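Local coordinates for protein putative isocitrate dehydrogenase, NAD-dependent (Methylococcus capsulatus, PDB 6LKY) that probably catalyses the NAD-dependent oxidation of isocitrate and binds NAD, at residues V169-K174 with I199-R204. The protein carries 1 engineered substitution. Sequence-based numbering, arbitrary orientation.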
# COMPACT_ATOMS: atom_id res chain seq x y z
N VAL A 169 17.89 6.48 5.71
CA VAL A 169 17.10 6.42 4.48
C VAL A 169 16.77 4.96 4.19
O VAL A 169 17.68 4.12 4.13
CB VAL A 169 17.83 7.06 3.29
CG1 VAL A 169 17.10 6.73 1.98
CG2 VAL A 169 17.95 8.57 3.47
N THR A 170 15.49 4.66 4.03
CA THR A 170 14.99 3.35 3.62
C THR A 170 14.42 3.45 2.21
O THR A 170 13.45 4.17 1.99
CB THR A 170 13.92 2.85 4.57
OG1 THR A 170 14.44 2.76 5.89
CG2 THR A 170 13.44 1.47 4.11
N LEU A 171 15.00 2.72 1.27
CA LEU A 171 14.50 2.69 -0.10
C LEU A 171 13.48 1.57 -0.23
O LEU A 171 13.77 0.41 0.08
CB LEU A 171 15.66 2.50 -1.08
CG LEU A 171 15.37 2.63 -2.58
CD1 LEU A 171 16.61 3.08 -3.35
CD2 LEU A 171 14.84 1.32 -3.18
N VAL A 172 12.28 1.91 -0.70
CA VAL A 172 11.17 0.95 -0.78
C VAL A 172 10.93 0.57 -2.23
O VAL A 172 10.88 1.43 -3.11
CB VAL A 172 9.90 1.50 -0.11
CG1 VAL A 172 8.78 0.44 -0.11
CG2 VAL A 172 10.24 1.92 1.32
N HIS A 173 10.79 -0.73 -2.49
CA HIS A 173 10.81 -1.22 -3.87
C HIS A 173 10.01 -2.52 -3.97
O HIS A 173 9.53 -3.07 -2.98
CB HIS A 173 12.25 -1.45 -4.32
CG HIS A 173 12.94 -2.51 -3.53
ND1 HIS A 173 12.86 -3.85 -3.85
CD2 HIS A 173 13.67 -2.43 -2.39
CE1 HIS A 173 13.55 -4.55 -2.96
NE2 HIS A 173 14.04 -3.72 -2.06
N LYS A 174 9.88 -3.01 -5.21
CA LYS A 174 9.38 -4.35 -5.48
C LYS A 174 10.29 -5.01 -6.52
O LYS A 174 9.87 -5.48 -7.58
CB LYS A 174 7.91 -4.28 -5.92
CG LYS A 174 7.19 -5.64 -6.01
CD LYS A 174 6.72 -6.16 -4.66
CE LYS A 174 6.13 -7.57 -4.81
NZ LYS A 174 5.82 -8.21 -3.48
N ILE A 199 24.96 8.56 6.61
CA ILE A 199 23.54 8.26 6.62
C ILE A 199 23.37 6.75 6.51
O ILE A 199 24.02 6.09 5.69
CB ILE A 199 22.76 8.97 5.50
CG1 ILE A 199 23.12 10.46 5.48
CG2 ILE A 199 21.26 8.78 5.73
CD1 ILE A 199 22.63 11.24 6.71
N GLU A 200 22.50 6.24 7.36
CA GLU A 200 22.24 4.83 7.53
C GLU A 200 21.39 4.43 6.30
O GLU A 200 20.45 5.16 5.95
CB GLU A 200 21.45 4.81 8.82
CG GLU A 200 22.32 4.66 10.08
CD GLU A 200 21.64 4.17 11.33
OE1 GLU A 200 20.49 4.59 11.60
OE2 GLU A 200 22.39 3.67 12.21
N PHE A 201 21.66 3.31 5.64
CA PHE A 201 20.90 2.95 4.44
C PHE A 201 20.41 1.51 4.49
O PHE A 201 21.20 0.60 4.75
CB PHE A 201 21.71 3.15 3.13
CG PHE A 201 20.91 2.82 1.87
CD1 PHE A 201 19.86 3.63 1.45
CD2 PHE A 201 21.21 1.68 1.12
CE1 PHE A 201 19.13 3.33 0.31
CE2 PHE A 201 20.49 1.37 -0.03
CZ PHE A 201 19.44 2.18 -0.44
N ASP A 202 19.10 1.31 4.25
CA ASP A 202 18.57 -0.03 4.03
C ASP A 202 17.44 0.02 2.99
O ASP A 202 17.11 1.07 2.44
CB ASP A 202 18.14 -0.67 5.36
CG ASP A 202 17.03 0.07 6.07
OD1 ASP A 202 16.46 1.04 5.52
OD2 ASP A 202 16.72 -0.33 7.21
N ASP A 203 16.87 -1.15 2.70
CA ASP A 203 15.83 -1.28 1.68
C ASP A 203 14.76 -2.27 2.14
O ASP A 203 15.04 -3.20 2.90
CB ASP A 203 16.43 -1.68 0.32
CG ASP A 203 16.91 -3.12 0.29
OD1 ASP A 203 16.11 -4.01 -0.08
OD2 ASP A 203 18.08 -3.37 0.65
N ARG A 204 13.54 -2.07 1.67
CA ARG A 204 12.41 -2.92 2.03
C ARG A 204 11.54 -3.17 0.81
O ARG A 204 11.34 -2.28 -0.02
CB ARG A 204 11.56 -2.29 3.14
CG ARG A 204 12.21 -2.22 4.51
CD ARG A 204 12.42 -3.60 5.10
NE ARG A 204 12.95 -3.55 6.46
CZ ARG A 204 14.25 -3.58 6.76
NH1 ARG A 204 15.17 -3.64 5.81
NH2 ARG A 204 14.63 -3.53 8.04
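The Phe201 ring meets Leu171 obliquely, with CE1 3.8 Å from Leu171 CB. Phe201 CG stands anti to its own backbone N (chi1 -178°), which sends the ring across to strand 169-173, where CD1 also nears Val169 CG1. Helix 181-193 packs on this face through Phe185 and Ala193. That helix links the two strands in a parallel beta-alpha-beta crossover, and strand 200-205 lies at one edge of the sheet within the chain. Five backbone hydrogen bonds zip the pair, from Val169 N to Glu200 O (2.9 Å) through to His173 N to Arg204 O (3.0 Å). On the face of Thr170 and Asp202, Thr170 OG1 gives its proton to the syn lone pair of Asp202 OD1 at 2.7 Å. Thr170 CG2 lies 3.9 Å from Arg204 CG. At the C-terminal end of the pair, His173 NE2 donates to Asp203 OD1 (2.9 Å), which sits at the ring edge, in plane. The carboxylate is turned 38° from the ring and is met on its anti side, with the donor tilted 26° from the carboxylate plane. His173 ND1 bonds to Ala175 N, so both ring nitrogens are held and the ring's rotation is fixed. A phenylalanine at His173 would probably leave Asp203 OD1 without this donor and the carboxylate freer to turn. Arg190 pairs with Asp203 OD2, so the carboxylate is gripped at both oxygens, its negative charge probably balanced by the arginine and eased by the imidazole N-H.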